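Local coordinates for DNA replication initiator (Cdc21/Cdc54) (Methanothermobacter thermautotrophicus, PDB 1LTL), which probably acts, as the full-length protein, as an ATP-driven single-stranded DNA helicase in replication, this chain being its N-terminal zinc- and probably DNA-binding part, at residues A[17-21]-A[54-58]; A[21-27]-A[45-51]; A[91-95]-A[242-246]. One frame throughout, in Å; residues are numbered along the deposited sequence.

Contact 1 of 3, residues A[17-21]-A[54-58]; sequences KFEEF and FDPDL
F21 and F54 meet in an aromatic, mostly apolar contact between two helix ends of the MCM N-terminal domain: the last turn of helix 11-21 packs against the end of helix 48-54 and the turn into helix 58-64. The two rings form an offset edge-to-face pair, centroids 5.5 Å apart and planes at 73°, with the edge of F21 directed at the face of F54. F21 CB also sits over the centre of the F54 ring, a CH-pi contact. F54 reaches across to helix 11-21 because its chi1 of 170° turns CG away from its own backbone N; there CB of E20 lies 3.8 Å from CZ of F54. Cutting F54 back to an alanine would keep CB but is likely to leave the F21 edge without its facing ring and open a gap beside E20. Farther along, L58 CD2 stands over the face of F18, 3.9 Å from its centroid. The extended chain of K17 slides past L58, and its NZ makes a long salt bridge of 3.5 Å to D55 OD2. The other oxygen, D55 OD1, caps L58 N at 3.0 Å. What results is an apolar joint with one charged link at its margin.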
loop_
_atom_site.group_PDB
_atom_site.type_symbol
_atom_site.label_atom_id
_atom_site.label_comp_id
_atom_site.label_asym_id
_atom_site.label_seq_id
_atom_site.Cartn_x
_atom_site.Cartn_y
_atom_site.Cartn_z
ATOM N N LYS A 17 39.887 21.923 -24.197
ATOM C CA LYS A 17 40.808 21.534 -25.247
ATOM C C LYS A 17 40.155 21.702 -26.604
ATOM O O LYS A 17 40.780 22.167 -27.552
ATOM C CB LYS A 17 41.247 20.080 -25.072
ATOM C CG LYS A 17 42.199 19.840 -23.911
ATOM C CD LYS A 17 42.788 18.428 -23.949
ATOM C CE LYS A 17 43.825 18.217 -22.849
ATOM N NZ LYS A 17 44.476 16.875 -22.909
ATOM N N PHE A 18 38.887 21.328 -26.694
ATOM C CA PHE A 18 38.165 21.437 -27.951
ATOM C C PHE A 18 37.808 22.872 -28.301
ATOM O O PHE A 18 37.951 23.293 -29.447
ATOM C CB PHE A 18 36.901 20.579 -27.904
ATOM C CG PHE A 18 37.058 19.246 -28.557
ATOM C CD1 PHE A 18 36.707 18.087 -27.892
ATOM C CD2 PHE A 18 37.561 19.153 -29.847
ATOM C CE1 PHE A 18 36.855 16.851 -28.505
ATOM C CE2 PHE A 18 37.711 17.921 -30.468
ATOM C CZ PHE A 18 37.358 16.769 -29.796
ATOM N N GLU A 19 37.346 23.623 -27.311
ATOM C CA GLU A 19 36.992 25.001 -27.565
ATOM C C GLU A 19 38.145 25.752 -28.205
ATOM O O GLU A 19 37.939 26.770 -28.860
ATOM C CB GLU A 19 36.566 25.694 -26.280
ATOM C CG GLU A 19 35.165 25.337 -25.874
ATOM C CD GLU A 19 34.627 26.246 -24.794
ATOM O OE1 GLU A 19 35.149 26.196 -23.656
ATOM O OE2 GLU A 19 33.688 27.019 -25.090
ATOM N N GLU A 20 39.360 25.251 -28.026
ATOM C CA GLU A 20 40.514 25.903 -28.623
ATOM C C GLU A 20 40.765 25.377 -30.026
ATOM O O GLU A 20 41.093 26.143 -30.926
ATOM C CB GLU A 20 41.749 25.704 -27.749
ATOM C CG GLU A 20 41.735 26.547 -26.483
ATOM C CD GLU A 20 42.885 26.214 -25.548
ATOM O OE1 GLU A 20 44.045 26.157 -26.022
ATOM O OE2 GLU A 20 42.623 26.013 -24.337
ATOM N N PHE A 21 40.601 24.074 -30.218
ATOM C CA PHE A 21 40.805 23.489 -31.532
ATOM C C PHE A 21 39.820 24.141 -32.502
ATOM O O PHE A 21 40.124 24.365 -33.679
ATOM C CB PHE A 21 40.556 21.984 -31.489
ATOM C CG PHE A 21 40.796 21.301 -32.798
ATOM C CD1 PHE A 21 42.080 20.957 -33.192
ATOM C CD2 PHE A 21 39.739 21.034 -33.656
ATOM C CE1 PHE A 21 42.305 20.355 -34.426
ATOM C CE2 PHE A 21 39.954 20.434 -34.887
ATOM C CZ PHE A 21 41.238 20.095 -35.273
ATOM N N PHE A 54 47.377 19.568 -32.848
ATOM C CA PHE A 54 46.868 20.398 -31.772
ATOM C C PHE A 54 47.098 19.747 -30.414
ATOM O O PHE A 54 47.366 20.431 -29.432
ATOM C CB PHE A 54 45.375 20.663 -31.964
ATOM C CG PHE A 54 44.730 21.318 -30.784
ATOM C CD1 PHE A 54 44.886 22.678 -30.550
ATOM C CD2 PHE A 54 44.009 20.562 -29.871
ATOM C CE1 PHE A 54 44.331 23.278 -29.411
ATOM C CE2 PHE A 54 43.454 21.147 -28.736
ATOM C CZ PHE A 54 43.616 22.506 -28.505
ATOM N N ASP A 55 46.994 18.423 -30.356
ATOM C CA ASP A 55 47.188 17.704 -29.099
ATOM C C ASP A 55 47.183 16.207 -29.382
ATOM O O ASP A 55 46.307 15.707 -30.072
ATOM C CB ASP A 55 46.064 18.053 -28.117
ATOM C CG ASP A 55 46.287 17.467 -26.735
ATOM O OD1 ASP A 55 46.648 16.277 -26.643
ATOM O OD2 ASP A 55 46.086 18.192 -25.735
ATOM N N PRO A 56 48.174 15.473 -28.858
ATOM C CA PRO A 56 48.252 14.027 -29.074
ATOM C C PRO A 56 47.395 13.243 -28.081
ATOM O O PRO A 56 46.921 12.162 -28.398
ATOM C CB PRO A 56 49.735 13.747 -28.894
ATOM C CG PRO A 56 50.069 14.648 -27.745
ATOM C CD PRO A 56 49.384 15.953 -28.162
ATOM N N ASP A 57 47.208 13.791 -26.883
ATOM C CA ASP A 57 46.412 13.128 -25.849
ATOM C C ASP A 57 44.919 13.125 -26.153
ATOM O O ASP A 57 44.216 12.155 -25.852
ATOM C CB ASP A 57 46.636 13.776 -24.475
ATOM C CG ASP A 57 47.949 13.347 -23.823
ATOM O OD1 ASP A 57 48.153 13.690 -22.632
ATOM O OD2 ASP A 57 48.771 12.676 -24.492
ATOM N N LEU A 58 44.431 14.214 -26.732
ATOM C CA LEU A 58 43.023 14.295 -27.072
ATOM C C LEU A 58 42.775 13.370 -28.251
ATOM O O LEU A 58 41.806 12.620 -28.259
ATOM C CB LEU A 58 42.637 15.719 -27.453
ATOM C CG LEU A 58 41.141 15.938 -27.640
ATOM C CD1 LEU A 58 40.464 15.917 -26.279
ATOM C CD2 LEU A 58 40.892 17.264 -28.343
#

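Contact 2 of 3, residues A[21-27]-A[45-51]; sequences FFSLQDY and EVDYLDL
F21 and L51 mark one end of the contact, their CA atoms 7.6 Å apart, and Y27 with V46 the other, at 8.3 Å. Between them the 21-27 backbone leaves helix 11-21, turns, and starts helix 25-37 with L24 at the N-cap. The 45-51 backbone changes from strand to helix at D47, another N-cap residue, whose OD1 accepts a weak bond from L49 N. No backbone-to-backbone hydrogen bond joins the two segments; side chains span the distance, and Y27 makes the polar link. Its CG lies anti to the carbonyl carbon (chi1 -80°), which sends the ring across to the strand end, where the phenol oxygen OH accepts a nearly straight hydrogen bond from D47 N (2.9 Å, 176° at the hydrogen). A side-chain oxygen thus satisfies a backbone N-H at the point where the strand gives way to the helix. Next to this bond V46 CG1 lies over one face of the Y27 ring, and the same methyl meets the edge of F22 at CE2, 4.1 Å away. F21 takes the helical side: its edge faces D50, with CZ 4.0 Å from D50 CB and CE1 3.5 Å from D50 O. F21 CD2 in turn lies above the F22 ring, offset toward its rim. Behind V46 and L51 comes F93 of strand 90-94, while F22 continues the apolar packing to A73, A76 and I77 of helix 66-77. In the mainly helical MCM N-terminal domain, the turn linking helix 11-21 to helix 25-37 thus packs on the junction of strand 43-47 with helix 48-54.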
loop_
_atom_site.group_PDB
_atom_site.type_symbol
_atom_site.label_atom_id
_atom_site.label_comp_id
_atom_site.label_asym_id
_atom_site.label_seq_id
_atom_site.Cartn_x
_atom_site.Cartn_y
_atom_site.Cartn_z
ATOM N N PHE A 21 40.601 24.074 -30.218
ATOM C CA PHE A 21 40.805 23.489 -31.532
ATOM C C PHE A 21 39.820 24.141 -32.502
ATOM O O PHE A 21 40.124 24.365 -33.679
ATOM C CB PHE A 21 40.556 21.984 -31.489
ATOM C CG PHE A 21 40.796 21.301 -32.798
ATOM C CD1 PHE A 21 42.080 20.957 -33.192
ATOM C CD2 PHE A 21 39.739 21.034 -33.656
ATOM C CE1 PHE A 21 42.305 20.355 -34.426
ATOM C CE2 PHE A 21 39.954 20.434 -34.887
ATOM C CZ PHE A 21 41.238 20.095 -35.273
ATOM N N PHE A 22 38.637 24.447 -31.984
ATOM C CA PHE A 22 37.581 25.068 -32.772
ATOM C C PHE A 22 37.712 26.596 -32.831
ATOM O O PHE A 22 36.859 27.285 -33.400
ATOM C CB PHE A 22 36.213 24.656 -32.207
ATOM C CG PHE A 22 35.847 23.218 -32.486
ATOM C CD1 PHE A 22 35.397 22.384 -31.467
ATOM C CD2 PHE A 22 35.959 22.697 -33.774
ATOM C CE1 PHE A 22 35.064 21.055 -31.729
ATOM C CE2 PHE A 22 35.630 21.373 -34.043
ATOM C CZ PHE A 22 35.182 20.550 -33.018
ATOM N N SER A 23 38.785 27.117 -32.239
ATOM C CA SER A 23 39.049 28.553 -32.250
ATOM C C SER A 23 40.195 28.848 -33.215
ATOM O O SER A 23 40.322 29.963 -33.717
ATOM C CB SER A 23 39.410 29.053 -30.849
ATOM O OG SER A 23 38.246 29.270 -30.067
ATOM N N LEU A 24 41.023 27.841 -33.478
ATOM C CA LEU A 24 42.146 27.998 -34.393
ATOM C C LEU A 24 41.661 28.488 -35.743
ATOM O O LEU A 24 40.599 28.093 -36.218
ATOM C CB LEU A 24 42.882 26.673 -34.580
ATOM C CG LEU A 24 43.472 26.056 -33.309
ATOM C CD1 LEU A 24 44.143 24.725 -33.631
ATOM C CD2 LEU A 24 44.464 27.029 -32.700
ATOM N N GLN A 25 42.470 29.351 -36.347
ATOM C CA GLN A 25 42.202 29.958 -37.646
ATOM C C GLN A 25 41.617 28.982 -38.665
ATOM O O GLN A 25 40.487 29.152 -39.134
ATOM C CB GLN A 25 43.508 30.539 -38.197
ATOM C CG GLN A 25 44.232 31.471 -37.234
ATOM C CD GLN A 25 45.643 31.806 -37.689
ATOM O OE1 GLN A 25 45.841 32.383 -38.763
ATOM N NE2 GLN A 25 46.634 31.439 -36.874
ATOM N N ASP A 26 42.413 27.971 -39.001
ATOM C CA ASP A 26 42.041 26.952 -39.972
ATOM C C ASP A 26 40.601 26.428 -39.882
ATOM O O ASP A 26 39.949 26.227 -40.907
ATOM C CB ASP A 26 43.052 25.794 -39.900
ATOM C CG ASP A 26 43.882 25.802 -38.609
ATOM O OD1 ASP A 26 45.034 25.314 -38.642
ATOM O OD2 ASP A 26 43.391 26.280 -37.560
ATOM N N TYR A 27 40.100 26.228 -38.664
ATOM C CA TYR A 27 38.745 25.709 -38.461
ATOM C C TYR A 27 37.740 26.744 -37.984
ATOM O O TYR A 27 36.535 26.508 -38.024
ATOM C CB TYR A 27 38.783 24.527 -37.480
ATOM C CG TYR A 27 39.210 23.232 -38.136
ATOM C CD1 TYR A 27 39.995 22.306 -37.456
ATOM C CD2 TYR A 27 38.845 22.945 -39.460
ATOM C CE1 TYR A 27 40.412 21.136 -38.077
ATOM C CE2 TYR A 27 39.254 21.778 -40.085
ATOM C CZ TYR A 27 40.040 20.881 -39.384
ATOM O OH TYR A 27 40.458 19.727 -39.994
ATOM N N GLU A 45 33.353 18.538 -40.791
ATOM C CA GLU A 45 34.438 17.563 -40.856
ATOM C C GLU A 45 35.792 17.999 -40.277
ATOM O O GLU A 45 36.220 19.112 -40.518
ATOM C CB GLU A 45 34.605 17.184 -42.304
ATOM C CG GLU A 45 35.705 16.255 -42.572
ATOM C CD GLU A 45 35.753 15.957 -44.033
ATOM O OE1 GLU A 45 34.686 15.585 -44.591
ATOM O OE2 GLU A 45 36.848 16.100 -44.623
ATOM N N VAL A 46 36.466 17.140 -39.514
ATOM C CA VAL A 46 37.780 17.512 -38.970
ATOM C C VAL A 46 38.824 16.435 -39.220
ATOM O O VAL A 46 38.571 15.253 -39.006
ATOM C CB VAL A 46 37.746 17.828 -37.449
ATOM C CG1 VAL A 46 36.674 18.850 -37.162
ATOM C CG2 VAL A 46 37.537 16.576 -36.651
ATOM N N ASP A 47 40.000 16.842 -39.680
ATOM C CA ASP A 47 41.056 15.884 -39.964
ATOM C C ASP A 47 41.752 15.415 -38.697
ATOM O O ASP A 47 42.293 16.214 -37.934
ATOM C CB ASP A 47 42.086 16.489 -40.910
ATOM C CG ASP A 47 43.034 15.453 -41.458
ATOM O OD1 ASP A 47 43.784 14.841 -40.665
ATOM O OD2 ASP A 47 43.023 15.241 -42.688
ATOM N N TYR A 48 41.737 14.105 -38.483
ATOM C CA TYR A 48 42.367 13.507 -37.316
ATOM C C TYR A 48 43.786 14.050 -37.128
ATOM O O TYR A 48 44.148 14.483 -36.035
ATOM C CB TYR A 48 42.366 11.979 -37.480
ATOM C CG TYR A 48 42.885 11.217 -36.288
ATOM C CD1 TYR A 48 42.613 11.647 -34.989
ATOM C CD2 TYR A 48 43.656 10.069 -36.456
ATOM C CE1 TYR A 48 43.098 10.964 -33.888
ATOM C CE2 TYR A 48 44.146 9.372 -35.355
ATOM C CZ TYR A 48 43.863 9.831 -34.072
ATOM O OH TYR A 48 44.357 9.166 -32.970
ATOM N N LEU A 49 44.573 14.050 -38.202
ATOM C CA LEU A 49 45.952 14.542 -38.170
ATOM C C LEU A 49 46.051 15.896 -37.481
ATOM O O LEU A 49 46.920 16.110 -36.640
ATOM C CB LEU A 49 46.495 14.643 -39.595
ATOM C CG LEU A 49 46.453 13.307 -40.356
ATOM C CD1 LEU A 49 46.646 13.533 -41.851
ATOM C CD2 LEU A 49 47.522 12.386 -39.795
ATOM N N ASP A 50 45.153 16.808 -37.840
ATOM C CA ASP A 50 45.138 18.135 -37.240
ATOM C C ASP A 50 44.891 18.019 -35.755
ATOM O O ASP A 50 45.438 18.780 -34.962
ATOM C CB ASP A 50 44.053 19.008 -37.863
ATOM C CG ASP A 50 44.267 19.227 -39.340
ATOM O OD1 ASP A 50 43.705 20.198 -39.887
ATOM O OD2 ASP A 50 44.995 18.422 -39.962
ATOM N N LEU A 51 44.062 17.062 -35.370
ATOM C CA LEU A 51 43.781 16.884 -33.962
ATOM C C LEU A 51 45.079 16.463 -33.273
ATOM O O LEU A 51 45.385 16.945 -32.184
ATOM C CB LEU A 51 42.704 15.820 -33.766
ATOM C CG LEU A 51 41.678 16.038 -32.650
ATOM C CD1 LEU A 51 40.816 14.792 -32.565
ATOM C CD2 LEU A 51 42.343 16.305 -31.311
#

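Contact 3 of 3, residues A[91-95]-A[242-246]; sequences IRFSG and NYTEF
R92 lies along the backbone of N242, and its side chain shows how one arginine can serve two strands of different sheets. From the strand, CB points toward 242-246 and meets CB of Y243 at 4.2 Å. CG, turned anti to the carbonyl carbon (chi1 -55°), comes 3.3 Å from N242 O, and CD passes the same oxygen. The chain stays extended as far as NE, which is hydrogen-bonded to S43 OG outside the two segments. The last torsion then brings NH1 back to N242 O, in a hydrogen bond of 2.7 Å with an angle of 157° at the hydrogen. The carbonyl oxygen lies close to the guanidinium plane, at its edge, while the donor is tilted 19° from the carbonyl plane. NH2 completes the group with a salt bridge to D207, so three directions fix the guanidinium and probably hold it against rotation.

Beyond the arginine, Y243 has its CG anti to the backbone N, which lays the ring alongside 93-94. There CD2 is 3.1 Å from F93 O, and CE2 is beside CB of S94 at 3.4 Å. On the far side of the strand, F93 packs on I70 and V46.

Near the end of strand 234-243 a classic beta bulge sets N242 and Y243 together opposite the single residue T221. The contact thus joins the bulged end of this strand to the two-stranded parallel sheet, a packing of strand ends between that small sheet and the larger, probably OB-type, mixed sheet, away from the zinc site.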
loop_
_atom_site.group_PDB
_atom_site.type_symbol
_atom_site.label_atom_id
_atom_site.label_comp_id
_atom_site.label_asym_id
_atom_site.label_seq_id
_atom_site.Cartn_x
_atom_site.Cartn_y
_atom_site.Cartn_z
ATOM N N ILE A 91 30.104 16.342 -35.614
ATOM C CA ILE A 91 31.533 16.393 -35.850
ATOM C C ILE A 91 31.939 15.059 -36.474
ATOM O O ILE A 91 31.717 14.012 -35.890
ATOM C CB ILE A 91 32.326 16.579 -34.554
ATOM C CG1 ILE A 91 32.054 17.945 -33.935
ATOM C CG2 ILE A 91 33.792 16.504 -34.862
ATOM C CD1 ILE A 91 30.706 18.098 -33.311
ATOM N N ARG A 92 32.515 15.082 -37.666
ATOM C CA ARG A 92 32.925 13.830 -38.280
ATOM C C ARG A 92 34.426 13.816 -38.544
ATOM O O ARG A 92 34.924 14.648 -39.293
ATOM C CB ARG A 92 32.186 13.613 -39.591
ATOM C CG ARG A 92 30.710 13.675 -39.430
ATOM C CD ARG A 92 29.984 13.284 -40.687
ATOM N NE ARG A 92 28.563 13.561 -40.508
ATOM C CZ ARG A 92 27.728 12.786 -39.828
ATOM N NH1 ARG A 92 28.176 11.670 -39.275
ATOM N NH2 ARG A 92 26.458 13.144 -39.680
ATOM N N PHE A 93 35.148 12.869 -37.950
ATOM C CA PHE A 93 36.590 12.795 -38.147
ATOM C C PHE A 93 37.023 12.033 -39.366
ATOM O O PHE A 93 36.488 10.975 -39.668
ATOM C CB PHE A 93 37.238 12.180 -36.935
ATOM C CG PHE A 93 36.870 12.862 -35.691
ATOM C CD1 PHE A 93 35.578 12.788 -35.216
ATOM C CD2 PHE A 93 37.789 13.641 -35.020
ATOM C CE1 PHE A 93 35.204 13.488 -34.087
ATOM C CE2 PHE A 93 37.428 14.353 -33.880
ATOM C CZ PHE A 93 36.134 14.275 -33.414
ATOM N N SER A 94 38.006 12.575 -40.074
ATOM C CA SER A 94 38.515 11.910 -41.264
ATOM C C SER A 94 39.959 11.432 -41.086
ATOM O O SER A 94 40.739 12.042 -40.359
ATOM C CB SER A 94 38.432 12.842 -42.464
ATOM O OG SER A 94 38.849 12.161 -43.639
ATOM N N GLY A 95 40.299 10.338 -41.762
ATOM C CA GLY A 95 41.635 9.790 -41.656
ATOM C C GLY A 95 41.940 9.290 -40.254
ATOM O O GLY A 95 42.653 9.936 -39.474
ATOM N N ASN A 242 30.262 7.201 -38.386
ATOM C CA ASN A 242 30.558 8.591 -38.090
ATOM C C ASN A 242 30.998 9.281 -39.352
ATOM O O ASN A 242 30.530 10.358 -39.674
ATOM C CB ASN A 242 31.692 8.741 -37.099
ATOM C CG ASN A 242 32.117 10.195 -36.938
ATOM O OD1 ASN A 242 31.696 10.885 -36.004
ATOM N ND2 ASN A 242 32.938 10.672 -37.864
ATOM N N TYR A 243 31.923 8.656 -40.059
ATOM C CA TYR A 243 32.448 9.243 -41.273
ATOM C C TYR A 243 32.644 8.158 -42.311
ATOM O O TYR A 243 33.015 7.035 -41.984
ATOM C CB TYR A 243 33.780 9.960 -40.956
ATOM C CG TYR A 243 34.508 10.523 -42.160
ATOM C CD1 TYR A 243 33.914 11.495 -42.969
ATOM C CD2 TYR A 243 35.757 10.026 -42.539
ATOM C CE1 TYR A 243 34.537 11.948 -44.132
ATOM C CE2 TYR A 243 36.389 10.472 -43.704
ATOM C CZ TYR A 243 35.771 11.430 -44.500
ATOM O OH TYR A 243 36.347 11.835 -45.691
ATOM N N THR A 244 32.367 8.496 -43.562
ATOM C CA THR A 244 32.527 7.554 -44.648
ATOM C C THR A 244 33.464 8.113 -45.695
ATOM O O THR A 244 33.521 9.324 -45.921
ATOM C CB THR A 244 31.188 7.218 -45.303
ATOM O OG1 THR A 244 30.594 6.117 -44.613
ATOM C CG2 THR A 244 31.377 6.851 -46.761
ATOM N N GLU A 245 34.192 7.211 -46.338
ATOM C CA GLU A 245 35.162 7.570 -47.358
ATOM C C GLU A 245 35.304 6.426 -48.355
ATOM O O GLU A 245 35.201 5.253 -47.997
ATOM C CB GLU A 245 36.506 7.834 -46.687
ATOM C CG GLU A 245 37.616 8.255 -47.630
ATOM C CD GLU A 245 38.994 8.237 -46.958
ATOM O OE1 GLU A 245 39.149 8.858 -45.874
ATOM O OE2 GLU A 245 39.930 7.612 -47.522
ATOM N N PHE A 246 35.541 6.760 -49.612
ATOM C CA PHE A 246 35.705 5.713 -50.595
ATOM C C PHE A 246 37.178 5.365 -50.765
ATOM O O PHE A 246 38.064 6.173 -50.472
ATOM C CB PHE A 246 35.101 6.136 -51.919
ATOM C CG PHE A 246 33.630 6.374 -51.854
ATOM C CD1 PHE A 246 33.128 7.582 -51.391
ATOM C CD2 PHE A 246 32.741 5.391 -52.265
ATOM C CE1 PHE A 246 31.756 7.805 -51.344
ATOM C CE2 PHE A 246 31.369 5.604 -52.220
ATOM C CZ PHE A 246 30.874 6.811 -51.761
#

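In the fold
Contacts 1 and 2 are neighbours, their centres 9 Å apart; they share F21 and touch again where L58 packs on L51 and F54 on L24. Along the chain, 21-27 and 45-51 fall between the outer ends of contact 1, and contact 3 opens only afterwards, at residue 91. Contacts 2 and 3 lie 14 Å apart, centre to centre, and are bridged by the parallel sheet: V46 of strand 43-47 is probably hydrogen-bonded to R92 and S94 of strand 90-94. Contacts 1 and 3 do not touch. A continuous path therefore runs from the helical end of the N-terminal domain, through its small sheet, to strand 234-243 of the larger sheet.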